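Local atomic coordinates of protein CsuE (Acinetobacter baumannii, PDB entry 6FJY), a protein that forms the tip subunit of archaic chaperone-usher Csu pili and probably mediates adhesion in biofilm formation. Residues L40-M45 against T92-F97; L68-L73 against I108-G113; F132-A137 against P150-G155; D180-A185 against G207-V212; Y216-N221 against V306-E311. One frame throughout, in Å; residues are numbered along the deposited sequence.

Contact 1. Residues L40-M45 against T92-F97; sequences LALANM and TLVNLF
Leu42 and Val94 make the closest touch between these two loops, with Leu42 CD2 lying 3.8 Å from Val94 CG2. That same valine methyl also receives Leu40, whose CD2 is 4.2 Å from Val94 CG2, so one beta-branched side chain serves two leucine ends. Leu42 reaches past Val94 as well, bringing CD2 to 4.2 Å from Thr92 CA and CD1 toward the Thr92 methyl. Leu40 CD2 extends to the CB of Asn95, where only the aliphatic part of the asparagine is involved. No hydrogen bond joins the segments; the contact is wholly apolar.

In both leucines CG sits beside the backbone N, and the first torsion (-79° in Leu40, -48° in Leu42) brings CD2 of each leucine to the valine, although neither CB points straight at it. Leu42 has a left-handed backbone conformation, with phi 64°, where the loop bends. Across from it, residues 93-96 form a short 3-10 turn held by backbone bonds such as Asn95 N to Thr92 O (3.1 Å), which presents Val94 to the leucines.

Leu40 and Leu42 are exposed, whereas Val94 is buried. The first loop links strands 33-35 and 47-54, the second links strands 85-87 and 103-110, and beneath the turn Phe97 packs on Phe38, Leu33 and Cys35.

Contact 2. Residues L68-L73 against I108-G113; sequences LNAIIL and IRLPAG
Strands 71-73 and 108-110 run antiparallel at 150°, with Ile71 and Arg109 as a hydrogen-bonded pair and Ile72 and Ile108 as the adjoining non-hydrogen-bonded one. Arg109 N gives a sound bond to Ile71 O (2.7 Å), whereas the return bond from Ile71 N to Arg109 O is bent to 123° and weak. This happens next to Ala70, where strand 67-73 is interrupted.

On the face bearing Ile71 and Arg109, the arginine chain is used for its length. CG stands opposite the backbone N, and a bend at chi3 (-68°) lays the guanidinium beneath Leu73. Leu73 CD1 sits 3.7 Å above the guanidinium plane, displaced toward its rim, while Leu73 CD2 comes to 3.3 Å from Arg109 NH2. Ile71 CD1 meets the ring of Pro111 at CG, 3.9 Å away.

The other face is apolar. The small Ala70 CB touches two larger side chains at once, Leu110 CD2 at 3.6 Å and Ile108 CG2 at 3.8 Å. Ile72 lies alongside Ile108, both pointing the same way, and Phe29, Leu173 and Ile175 continue this interior of the beta sandwich.

Pro111 brings no N-H, and its CD faces Asn69 O, which Gln114 NE2 bonds instead. The pairing therefore stops at Arg109, and a side-chain amide takes over from the backbone. The two faces divide the work, branched aliphatics filling the core while an arginine lays its flat group against a leucine toward the outside.

Contact 3. Residues F132-A137 against P150-G155; sequences FYSVPA and PGFRRG
The Phe152 ring lies over the CB of Ser134, a CH-pi contact in which CB is 3.5 Å from the ring centroid and 18° off the ring normal. It fastens the loop after strand 146-148 to the end of strand 119-136 in the Ig-like beta sandwich of the N-terminal half. Serine suits the place because its slim CB can approach a ring face closely, while its hydroxyl remains available to an arginine next door. Phe152 CD2 also comes to 3.3 Å from Tyr133 O, which approaches the ring obliquely.

Arg154, two residues on, reaches the same serine from the side away from the ring. A bend at chi3 (76°) turns the guanidinium back so that NH1 gives a bond to Ser134 OG at 2.8 Å, nearly straight and with the oxygen 7° out of the guanidinium plane. NH1 also makes a weak bond to Ser134 O, 2.9 Å away. Ser134 OG is shared with Glu148 OE2, and this carboxylate probably strengthens the polar cluster around the arginine. The other arm of the guanidinium leaves this strand, Arg154 NH2 being hydrogen-bonded to the backbone oxygen of Met45.

Contact 4. Residues D180-A185 against G207-V212; sequences DCRILA and GIRCSV
Cys181 and Cys210 face each other as a non-hydrogen-bonded antiparallel pair, and a disulfide spans the strands between them. This cross-strand bridge lies in the Ig-like sandwich of the Spore Coat Protein U domain. The CA atoms of Cys181 and Cys210 are 4.1 Å apart, closer than those of the neighbouring pairs, and the SG atoms are joined at 2.0 Å.

On one side of the disulfide come two hydrogen-bonded pairs. Arg182 N donates to Arg209 O, and Arg209 N returns the bond to Arg182 O at 3.1 Å. Leu184 and Gly207 exchange N-H and carbonyl in the same manner. On its other side, at Asp180 and Ser211, the pattern changes: Ser211 N bonds to Asp180 O, but Asp180 N is met by a side chain, Ser211 OG, at 2.9 Å. Ser211 can do this because its OG stands between the backbone N and the carbonyl carbon, the crowded position (chi1 40°); OG is also hydrogen-bonded to Thr214 OG1.

The carboxylate of Asp180 is well supplied. OD1 takes a weak bond from Cys181 N, while Asp180 OD2 forms a salt bridge with Arg182 NH1 at 3.0 Å and accepts Ile17 N of helix 16-21. Arg209 NH2 pairs with Glu21 OE2, an acid that also has a long, weak ion pair with Arg182. The two guanidiniums stand at 90° to each other beside these carboxylates.

Ile183 is on the same face as the disulfide and packs on Tyr116 of the CsuC chain. Beside it lies Ile208, with Ile183 CG2 4.0 Å from Ile208 CG1.

Contact 5. Residues Y216-N221 against V306-E311; sequences YYVSLN and VTVQVE
The Tyr216 ring is met obliquely by Val310 CG1, 3.9 Å from Tyr216 CD2, while Val218 CG2 lies at the ring edge in its plane. Tyrosine fits here because its flat body packs against valines and its hydroxyl reaches a weak bond with Tyr283 OH. The Tyr217 ring stands on the other face of the sheet, with Arg262 in a cation-pi contact and Phe194 of the CsuC chain meeting it; Tyr217 OH bonds to Phe194 O of that chain. The third flat group, the Asn221 amide, crosses Thr307 at about a right angle. Its OD1 takes Thr307 N at 2.6 Å from above the carbonyl plane, 58° out of it, and Gly223 N besides.

Between these groups strands 217-220 and 306-311 run antiparallel, with two-way bonds between Tyr217 and Glu311 and between Ser219 and Gln309. Gln309 N to Ser219 O is 2.7 Å. The other edge of strand 306-311 pairs in parallel with a strand of CsuC, as expected of donor-strand complementation by the chaperone in this Ig-like fold. Thr307 OG1 and Glu311 OE2 bond to Gln113 and Ser117 of CsuC.

The face bearing Val218, Leu220, Val308 and Val310 is aliphatic. Val218 CG1 lies 3.9 Å from Val308 CG1, and Leu220 CD2 presses to 3.5 Å from Val308 CG2.

How the contacts relate
Contacts 1 and 3 share one end of the protein, their centres about 14 Å apart, yet differ in burial: contact 1 is an exposed apolar touch of loops, contact 3 a buried polar and aromatic one. They meet where Val94 CG1 is 3.8 Å from Val135 CG1. Contacts 4 and 5, about 54 and 63 Å from contact 3 between centres, are buried strand pairs within one domain, joined where Ile183 CD1 is 3.5 Å from Val310 CG2; both also touch the chaperone. Contact 2, partly buried and nearer the middle, is likewise a strand pair, without the disulfide of contact 4 or the chaperone strand beside contact 5.

Contact 1. Residues L40-M45 against T92-F97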
# COMPACT_ATOMS: atom_id res chain seq x y z
N LEU D 40 3.08 -2.81 -38.70
CA LEU D 40 4.17 -1.93 -38.32
C LEU D 40 4.99 -1.50 -39.52
O LEU D 40 6.13 -1.05 -39.35
CB LEU D 40 5.08 -2.62 -37.30
CG LEU D 40 4.53 -2.60 -35.89
CD1 LEU D 40 5.46 -3.32 -34.96
CD2 LEU D 40 4.28 -1.18 -35.42
N ALA D 41 4.44 -1.62 -40.73
CA ALA D 41 5.21 -1.28 -41.92
C ALA D 41 5.38 0.22 -42.06
O ALA D 41 6.36 0.68 -42.67
CB ALA D 41 4.52 -1.85 -43.16
N LEU D 42 4.45 1.00 -41.50
CA LEU D 42 4.39 2.46 -41.60
C LEU D 42 4.15 2.93 -43.03
O LEU D 42 4.33 4.12 -43.33
CB LEU D 42 5.64 3.13 -41.02
CG LEU D 42 6.07 2.62 -39.62
CD1 LEU D 42 7.16 3.52 -39.01
CD2 LEU D 42 4.89 2.48 -38.67
N ALA D 43 3.73 2.03 -43.92
CA ALA D 43 3.52 2.38 -45.31
C ALA D 43 2.18 3.04 -45.55
O ALA D 43 2.00 3.72 -46.57
CB ALA D 43 3.65 1.14 -46.19
N ASN D 44 1.23 2.84 -44.65
CA ASN D 44 -0.13 3.33 -44.82
C ASN D 44 -0.54 4.08 -43.57
O ASN D 44 -0.31 3.62 -42.45
CB ASN D 44 -1.10 2.18 -45.12
CG ASN D 44 -0.77 1.46 -46.42
OD1 ASN D 44 -0.49 2.09 -47.43
ND2 ASN D 44 -0.80 0.14 -46.39
N MET D 45 -1.14 5.25 -43.78
CA MET D 45 -1.55 6.11 -42.69
C MET D 45 -2.46 5.37 -41.73
O MET D 45 -3.34 4.61 -42.14
CB MET D 45 -2.28 7.33 -43.26
CG MET D 45 -2.58 8.41 -42.25
SD MET D 45 -1.14 9.42 -41.92
CE MET D 45 -1.99 10.91 -41.48
N THR D 92 2.94 6.60 -37.84
CA THR D 92 3.63 5.95 -36.73
C THR D 92 2.72 5.71 -35.53
O THR D 92 3.18 5.17 -34.52
CB THR D 92 4.83 6.80 -36.28
OG1 THR D 92 4.37 7.89 -35.47
CG2 THR D 92 5.59 7.35 -37.47
N LEU D 93 1.45 6.11 -35.61
CA LEU D 93 0.51 5.97 -34.50
C LEU D 93 0.38 4.54 -34.01
O LEU D 93 0.04 4.32 -32.84
CB LEU D 93 -0.86 6.49 -34.94
CG LEU D 93 -1.95 6.51 -33.88
CD1 LEU D 93 -1.47 7.25 -32.65
CD2 LEU D 93 -3.17 7.16 -34.46
N VAL D 94 0.63 3.56 -34.89
CA VAL D 94 0.45 2.16 -34.52
C VAL D 94 1.38 1.77 -33.38
O VAL D 94 1.05 0.86 -32.60
CB VAL D 94 0.65 1.25 -35.74
CG1 VAL D 94 -0.68 1.07 -36.48
CG2 VAL D 94 1.70 1.83 -36.68
N ASN D 95 2.53 2.43 -33.23
CA ASN D 95 3.41 1.97 -32.17
C ASN D 95 3.07 2.57 -30.80
O ASN D 95 3.81 2.34 -29.84
CB ASN D 95 4.89 2.19 -32.55
CG ASN D 95 5.24 3.63 -32.76
OD1 ASN D 95 4.76 4.52 -32.07
ND2 ASN D 95 6.10 3.86 -33.73
N LEU D 96 1.94 3.27 -30.68
CA LEU D 96 1.38 3.61 -29.38
C LEU D 96 0.53 2.49 -28.79
O LEU D 96 0.23 2.51 -27.59
CB LEU D 96 0.54 4.88 -29.48
CG LEU D 96 1.38 6.12 -29.81
CD1 LEU D 96 0.63 7.41 -29.56
CD2 LEU D 96 2.73 6.09 -29.02
N PHE D 97 0.13 1.52 -29.61
CA PHE D 97 -0.58 0.36 -29.08
C PHE D 97 0.37 -0.45 -28.22
O PHE D 97 1.42 -0.90 -28.71
CB PHE D 97 -1.16 -0.48 -30.21
CG PHE D 97 -2.20 0.25 -31.01
CD1 PHE D 97 -3.43 0.55 -30.46
CD2 PHE D 97 -1.94 0.63 -32.32
CE1 PHE D 97 -4.39 1.23 -31.20
CE2 PHE D 97 -2.90 1.30 -33.06
CZ PHE D 97 -4.12 1.60 -32.50

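Contact 2. Residues L68-L73 against I108-G113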
# COMPACT_ATOMS: atom_id res chain seq x y z
N LEU D 68 -10.74 13.95 -5.03
CA LEU D 68 -9.48 14.19 -5.70
C LEU D 68 -9.74 14.80 -7.07
O LEU D 68 -10.81 14.61 -7.66
CB LEU D 68 -8.68 12.89 -5.87
CG LEU D 68 -7.95 12.32 -4.66
CD1 LEU D 68 -7.47 10.93 -5.00
CD2 LEU D 68 -6.78 13.22 -4.28
N ASN D 69 -8.75 15.52 -7.58
CA ASN D 69 -8.83 16.13 -8.90
C ASN D 69 -7.70 15.57 -9.75
O ASN D 69 -6.53 15.68 -9.39
CB ASN D 69 -8.76 17.65 -8.81
CG ASN D 69 -10.00 18.24 -8.15
OD1 ASN D 69 -9.91 19.00 -7.19
ND2 ASN D 69 -11.17 17.86 -8.67
N ALA D 70 -8.06 14.96 -10.87
CA ALA D 70 -7.11 14.34 -11.77
C ALA D 70 -7.09 15.10 -13.09
O ALA D 70 -7.83 16.07 -13.31
CB ALA D 70 -7.46 12.87 -12.00
N ILE D 71 -6.22 14.65 -13.98
CA ILE D 71 -6.09 15.21 -15.31
C ILE D 71 -5.92 14.04 -16.25
O ILE D 71 -4.98 13.24 -16.08
CB ILE D 71 -4.88 16.17 -15.44
CG1 ILE D 71 -5.03 17.35 -14.48
CG2 ILE D 71 -4.72 16.63 -16.87
CD1 ILE D 71 -3.82 18.24 -14.46
N ILE D 72 -6.81 13.90 -17.22
CA ILE D 72 -6.74 12.79 -18.16
C ILE D 72 -6.02 13.25 -19.42
O ILE D 72 -6.32 14.32 -19.96
CB ILE D 72 -8.14 12.24 -18.48
CG1 ILE D 72 -8.95 12.09 -17.20
CG2 ILE D 72 -8.01 10.89 -19.14
CD1 ILE D 72 -8.24 11.28 -16.14
N LEU D 73 -5.06 12.45 -19.87
CA LEU D 73 -4.26 12.76 -21.04
C LEU D 73 -4.28 11.59 -22.01
O LEU D 73 -4.35 10.43 -21.60
CB LEU D 73 -2.81 13.10 -20.66
CG LEU D 73 -2.52 14.27 -19.71
CD1 LEU D 73 -2.41 13.81 -18.27
CD2 LEU D 73 -1.26 15.00 -20.14
N ILE D 108 -3.65 9.11 -16.35
CA ILE D 108 -4.18 9.91 -15.26
C ILE D 108 -3.04 10.69 -14.62
O ILE D 108 -1.99 10.13 -14.27
CB ILE D 108 -4.90 9.04 -14.22
CG1 ILE D 108 -6.08 8.31 -14.86
CG2 ILE D 108 -5.39 9.89 -13.07
CD1 ILE D 108 -6.92 7.54 -13.87
N ARG D 109 -3.25 11.99 -14.45
CA ARG D 109 -2.33 12.88 -13.76
C ARG D 109 -3.03 13.39 -12.50
O ARG D 109 -4.04 14.10 -12.59
CB ARG D 109 -1.91 14.04 -14.67
CG ARG D 109 -0.85 14.95 -14.06
CD ARG D 109 -0.42 16.05 -15.02
NE ARG D 109 0.31 15.53 -16.18
CZ ARG D 109 0.62 16.26 -17.25
NH1 ARG D 109 0.27 17.54 -17.31
NH2 ARG D 109 1.29 15.71 -18.25
N LEU D 110 -2.49 13.03 -11.34
CA LEU D 110 -2.92 13.63 -10.09
C LEU D 110 -1.99 14.80 -9.76
O LEU D 110 -0.80 14.57 -9.49
CB LEU D 110 -2.90 12.61 -8.98
CG LEU D 110 -3.93 11.50 -9.17
CD1 LEU D 110 -3.85 10.47 -8.06
CD2 LEU D 110 -5.30 12.10 -9.23
N PRO D 111 -2.47 16.04 -9.78
CA PRO D 111 -1.62 17.17 -9.38
C PRO D 111 -1.12 17.03 -7.95
O PRO D 111 -1.86 16.62 -7.06
CB PRO D 111 -2.54 18.37 -9.54
CG PRO D 111 -3.52 17.95 -10.58
CD PRO D 111 -3.72 16.49 -10.40
N ALA D 112 0.14 17.42 -7.74
CA ALA D 112 0.72 17.43 -6.41
C ALA D 112 0.03 18.46 -5.53
O ALA D 112 -0.65 19.37 -6.00
CB ALA D 112 2.23 17.72 -6.47
N GLY D 113 0.23 18.31 -4.22
CA GLY D 113 -0.37 19.20 -3.26
C GLY D 113 -1.78 18.85 -2.85
O GLY D 113 -2.48 19.71 -2.30

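Contact 3. Residues F132-A137 against P150-G155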
# COMPACT_ATOMS: atom_id res chain seq x y z
N PHE D 132 -13.04 7.00 -34.17
CA PHE D 132 -13.13 6.88 -35.62
C PHE D 132 -11.74 6.45 -36.08
O PHE D 132 -10.80 7.25 -36.00
CB PHE D 132 -13.56 8.19 -36.27
CG PHE D 132 -14.80 8.81 -35.68
CD1 PHE D 132 -14.75 9.51 -34.47
CD2 PHE D 132 -16.02 8.73 -36.34
CE1 PHE D 132 -15.90 10.09 -33.93
CE2 PHE D 132 -17.17 9.31 -35.82
CZ PHE D 132 -17.11 9.99 -34.61
N TYR D 133 -11.60 5.21 -36.53
CA TYR D 133 -10.28 4.67 -36.82
C TYR D 133 -10.27 3.89 -38.12
O TYR D 133 -11.29 3.33 -38.55
CB TYR D 133 -9.76 3.77 -35.68
CG TYR D 133 -10.67 2.61 -35.35
CD1 TYR D 133 -10.53 1.38 -35.99
CD2 TYR D 133 -11.66 2.73 -34.38
CE1 TYR D 133 -11.35 0.32 -35.69
CE2 TYR D 133 -12.49 1.67 -34.07
CZ TYR D 133 -12.34 0.47 -34.73
OH TYR D 133 -13.17 -0.58 -34.41
N SER D 134 -9.09 3.85 -38.75
CA SER D 134 -8.80 2.96 -39.87
C SER D 134 -7.33 2.57 -39.76
O SER D 134 -6.45 3.34 -40.17
CB SER D 134 -9.10 3.60 -41.22
OG SER D 134 -8.79 2.69 -42.26
N VAL D 135 -7.08 1.38 -39.23
CA VAL D 135 -5.74 0.93 -38.86
C VAL D 135 -5.30 -0.13 -39.86
O VAL D 135 -6.05 -1.08 -40.11
CB VAL D 135 -5.71 0.37 -37.43
CG1 VAL D 135 -4.27 0.06 -37.03
CG2 VAL D 135 -6.37 1.35 -36.47
N PRO D 136 -4.11 -0.01 -40.43
CA PRO D 136 -3.62 -1.06 -41.34
C PRO D 136 -3.29 -2.34 -40.58
O PRO D 136 -2.83 -2.32 -39.44
CB PRO D 136 -2.35 -0.43 -41.95
CG PRO D 136 -1.92 0.59 -40.95
CD PRO D 136 -3.16 1.11 -40.31
N ALA D 137 -3.57 -3.46 -41.24
CA ALA D 137 -3.39 -4.79 -40.68
C ALA D 137 -2.10 -5.42 -41.20
O ALA D 137 -1.57 -5.04 -42.25
CB ALA D 137 -4.58 -5.69 -41.04
N PRO D 150 -17.20 1.79 -38.03
CA PRO D 150 -18.24 1.62 -39.06
C PRO D 150 -18.40 2.85 -39.95
O PRO D 150 -18.50 3.98 -39.46
CB PRO D 150 -19.51 1.37 -38.23
CG PRO D 150 -19.23 1.99 -36.92
CD PRO D 150 -17.77 1.78 -36.67
N GLY D 151 -18.44 2.61 -41.25
CA GLY D 151 -18.63 3.66 -42.23
C GLY D 151 -17.36 4.35 -42.70
O GLY D 151 -17.46 5.35 -43.41
N PHE D 152 -16.19 3.85 -42.32
CA PHE D 152 -14.94 4.51 -42.67
C PHE D 152 -14.61 4.31 -44.14
O PHE D 152 -14.74 3.20 -44.68
CB PHE D 152 -13.79 4.00 -41.80
CG PHE D 152 -12.70 5.02 -41.59
CD1 PHE D 152 -11.80 5.32 -42.60
CD2 PHE D 152 -12.60 5.71 -40.40
CE1 PHE D 152 -10.83 6.27 -42.43
CE2 PHE D 152 -11.63 6.66 -40.21
CZ PHE D 152 -10.73 6.94 -41.23
N ARG D 153 -14.14 5.38 -44.78
CA ARG D 153 -13.79 5.35 -46.20
C ARG D 153 -12.45 6.05 -46.39
O ARG D 153 -12.35 7.27 -46.21
CB ARG D 153 -14.88 6.02 -47.05
N ARG D 154 -11.41 5.29 -46.73
CA ARG D 154 -10.13 5.85 -47.13
C ARG D 154 -10.16 6.15 -48.62
O ARG D 154 -10.63 5.33 -49.42
CB ARG D 154 -8.97 4.90 -46.82
CG ARG D 154 -8.88 4.41 -45.37
CD ARG D 154 -7.99 3.16 -45.24
NE ARG D 154 -6.57 3.48 -45.33
CZ ARG D 154 -5.78 3.70 -44.28
NH1 ARG D 154 -6.26 3.61 -43.05
NH2 ARG D 154 -4.50 4.00 -44.47
N GLY D 155 -9.66 7.32 -49.00
CA GLY D 155 -9.46 7.65 -50.40
C GLY D 155 -7.99 7.69 -50.74
O GLY D 155 -7.24 6.80 -50.33

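Contact 4. Residues D180-A185 against G207-V212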
# COMPACT_ATOMS: atom_id res chain seq x y z
N ASP D 180 -0.27 5.37 4.68
CA ASP D 180 1.14 5.65 4.45
C ASP D 180 1.77 6.20 5.73
O ASP D 180 1.12 6.94 6.47
CB ASP D 180 1.31 6.65 3.30
CG ASP D 180 2.71 6.69 2.76
OD1 ASP D 180 3.56 5.92 3.26
OD2 ASP D 180 2.97 7.48 1.83
N CYS D 181 3.03 5.84 5.97
CA CYS D 181 3.75 6.28 7.16
C CYS D 181 5.24 6.38 6.85
O CYS D 181 5.75 5.66 5.99
CB CYS D 181 3.53 5.33 8.35
SG CYS D 181 1.87 5.32 9.08
N ARG D 182 5.92 7.28 7.56
CA ARG D 182 7.36 7.44 7.46
C ARG D 182 7.96 7.62 8.84
O ARG D 182 7.39 8.32 9.68
CB ARG D 182 7.72 8.63 6.58
CG ARG D 182 7.40 8.42 5.14
CD ARG D 182 6.53 9.52 4.63
NE ARG D 182 6.93 9.96 3.30
CZ ARG D 182 6.61 9.31 2.18
NH1 ARG D 182 5.89 8.20 2.24
NH2 ARG D 182 7.01 9.80 1.02
N ILE D 183 9.12 6.99 9.07
CA ILE D 183 9.81 7.02 10.36
C ILE D 183 11.10 7.81 10.22
O ILE D 183 11.84 7.67 9.24
CB ILE D 183 10.13 5.61 10.89
CG1 ILE D 183 9.13 4.58 10.39
CG2 ILE D 183 10.21 5.62 12.41
CD1 ILE D 183 9.52 3.19 10.80
N LEU D 184 11.40 8.60 11.25
CA LEU D 184 12.60 9.45 11.30
C LEU D 184 13.10 9.44 12.75
O LEU D 184 12.56 10.15 13.60
CB LEU D 184 12.28 10.86 10.83
CG LEU D 184 13.44 11.82 10.61
CD1 LEU D 184 14.48 11.21 9.67
CD2 LEU D 184 12.89 13.11 10.03
N ALA D 185 14.13 8.64 13.01
CA ALA D 185 14.54 8.34 14.38
C ALA D 185 15.83 9.03 14.79
O ALA D 185 15.97 9.41 15.96
CB ALA D 185 14.68 6.82 14.56
N GLY D 207 10.11 10.80 15.15
CA GLY D 207 8.99 11.39 14.44
C GLY D 207 8.37 10.45 13.44
O GLY D 207 9.08 9.84 12.63
N ILE D 208 7.04 10.31 13.47
CA ILE D 208 6.31 9.46 12.54
C ILE D 208 5.18 10.26 11.90
O ILE D 208 4.29 10.75 12.60
CB ILE D 208 5.76 8.20 13.23
CG1 ILE D 208 6.93 7.40 13.81
CG2 ILE D 208 4.97 7.36 12.24
CD1 ILE D 208 6.55 6.11 14.47
N ARG D 209 5.23 10.38 10.58
CA ARG D 209 4.21 11.08 9.80
C ARG D 209 3.36 10.03 9.09
O ARG D 209 3.86 9.29 8.24
CB ARG D 209 4.86 12.04 8.79
CG ARG D 209 5.78 13.06 9.45
CD ARG D 209 6.51 13.92 8.42
NE ARG D 209 5.59 14.40 7.39
CZ ARG D 209 5.71 14.15 6.09
NH1 ARG D 209 6.74 13.43 5.64
NH2 ARG D 209 4.82 14.63 5.24
N CYS D 210 2.08 9.98 9.44
CA CYS D 210 1.16 8.97 8.97
C CYS D 210 -0.08 9.64 8.40
O CYS D 210 -0.43 10.76 8.77
CB CYS D 210 0.77 7.98 10.09
SG CYS D 210 1.96 6.73 10.55
N SER D 211 -0.73 8.95 7.47
CA SER D 211 -2.06 9.36 7.04
C SER D 211 -3.05 9.21 8.20
O SER D 211 -2.76 8.59 9.22
CB SER D 211 -2.50 8.53 5.84
OG SER D 211 -2.11 7.18 6.01
N VAL D 212 -4.24 9.81 8.03
CA VAL D 212 -5.25 9.71 9.08
C VAL D 212 -5.63 8.25 9.31
O VAL D 212 -5.43 7.39 8.45
CB VAL D 212 -6.51 10.55 8.79
CG1 VAL D 212 -6.19 12.04 8.88
CG2 VAL D 212 -7.07 10.20 7.43

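Contact 5. Residues Y216-N221 against V306-E311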
# COMPACT_ATOMS: atom_id res chain seq x y z
N TYR D 216 -0.67 2.34 14.92
CA TYR D 216 0.51 1.48 14.98
C TYR D 216 1.03 1.48 16.40
O TYR D 216 0.71 2.36 17.21
CB TYR D 216 1.62 1.94 14.03
CG TYR D 216 2.00 3.38 14.26
CD1 TYR D 216 1.33 4.39 13.58
CD2 TYR D 216 3.00 3.73 15.16
CE1 TYR D 216 1.65 5.71 13.77
CE2 TYR D 216 3.33 5.06 15.36
CZ TYR D 216 2.65 6.04 14.65
OH TYR D 216 2.94 7.37 14.83
N TYR D 217 1.86 0.49 16.68
CA TYR D 217 2.64 0.40 17.90
C TYR D 217 4.11 0.58 17.57
O TYR D 217 4.59 0.12 16.52
CB TYR D 217 2.42 -0.94 18.60
CG TYR D 217 1.03 -1.14 19.19
CD1 TYR D 217 0.66 -0.53 20.39
CD2 TYR D 217 0.09 -1.96 18.57
CE1 TYR D 217 -0.60 -0.71 20.93
CE2 TYR D 217 -1.17 -2.15 19.11
CZ TYR D 217 -1.51 -1.53 20.29
OH TYR D 217 -2.75 -1.71 20.84
N VAL D 218 4.83 1.26 18.46
CA VAL D 218 6.26 1.47 18.35
C VAL D 218 6.93 0.72 19.49
O VAL D 218 6.67 1.01 20.66
CB VAL D 218 6.63 2.96 18.39
CG1 VAL D 218 8.07 3.15 17.98
CG2 VAL D 218 5.73 3.76 17.50
N SER D 219 7.80 -0.22 19.16
CA SER D 219 8.55 -0.97 20.15
C SER D 219 10.05 -0.82 19.90
O SER D 219 10.50 -0.55 18.77
CB SER D 219 8.17 -2.44 20.15
OG SER D 219 6.82 -2.62 20.51
N LEU D 220 10.82 -0.99 20.97
CA LEU D 220 12.28 -0.97 20.90
C LEU D 220 12.82 -2.26 21.50
O LEU D 220 12.38 -2.68 22.58
CB LEU D 220 12.87 0.24 21.65
CG LEU D 220 12.48 1.66 21.21
CD1 LEU D 220 13.28 2.67 22.01
CD2 LEU D 220 12.69 1.89 19.72
N ASN D 221 13.75 -2.89 20.79
CA ASN D 221 14.36 -4.12 21.27
C ASN D 221 15.37 -3.77 22.37
O ASN D 221 15.41 -2.65 22.88
CB ASN D 221 14.99 -4.88 20.11
CG ASN D 221 16.30 -4.27 19.64
OD1 ASN D 221 16.55 -3.08 19.80
ND2 ASN D 221 17.15 -5.10 19.06
N VAL D 306 19.64 -0.15 18.35
CA VAL D 306 18.33 -0.56 18.84
C VAL D 306 17.38 -0.67 17.65
O VAL D 306 17.32 0.23 16.81
CB VAL D 306 17.79 0.44 19.88
CG1 VAL D 306 16.35 0.11 20.22
CG2 VAL D 306 18.64 0.41 21.13
N THR D 307 16.66 -1.79 17.59
CA THR D 307 15.66 -2.00 16.56
C THR D 307 14.37 -1.29 16.96
O THR D 307 13.80 -1.58 18.01
CB THR D 307 15.43 -3.50 16.35
OG1 THR D 307 16.63 -4.10 15.84
CG2 THR D 307 14.31 -3.73 15.35
N VAL D 308 13.96 -0.33 16.14
CA VAL D 308 12.66 0.33 16.27
C VAL D 308 11.65 -0.47 15.44
O VAL D 308 11.73 -0.49 14.21
CB VAL D 308 12.70 1.79 15.80
CG1 VAL D 308 11.35 2.44 16.07
CG2 VAL D 308 13.82 2.56 16.46
N GLN D 309 10.71 -1.12 16.12
CA GLN D 309 9.65 -1.86 15.44
C GLN D 309 8.39 -1.01 15.37
O GLN D 309 7.94 -0.47 16.38
CB GLN D 309 9.35 -3.18 16.15
CG GLN D 309 8.33 -4.03 15.41
CD GLN D 309 8.05 -5.33 16.12
OE1 GLN D 309 7.89 -5.36 17.34
NE2 GLN D 309 7.99 -6.42 15.37
N VAL D 310 7.86 -0.86 14.16
CA VAL D 310 6.56 -0.24 13.94
C VAL D 310 5.64 -1.33 13.41
O VAL D 310 5.88 -1.90 12.34
CB VAL D 310 6.65 0.96 12.99
CG1 VAL D 310 5.29 1.65 12.84
CG2 VAL D 310 7.66 1.93 13.52
N GLU D 311 4.61 -1.66 14.19
CA GLU D 311 3.70 -2.75 13.85
C GLU D 311 2.35 -2.17 13.47
O GLU D 311 1.76 -1.39 14.23
CB GLU D 311 3.56 -3.74 15.02
CG GLU D 311 2.73 -4.97 14.68
CD GLU D 311 3.03 -6.17 15.58
OE1 GLU D 311 3.03 -6.00 16.82
OE2 GLU D 311 3.28 -7.27 15.05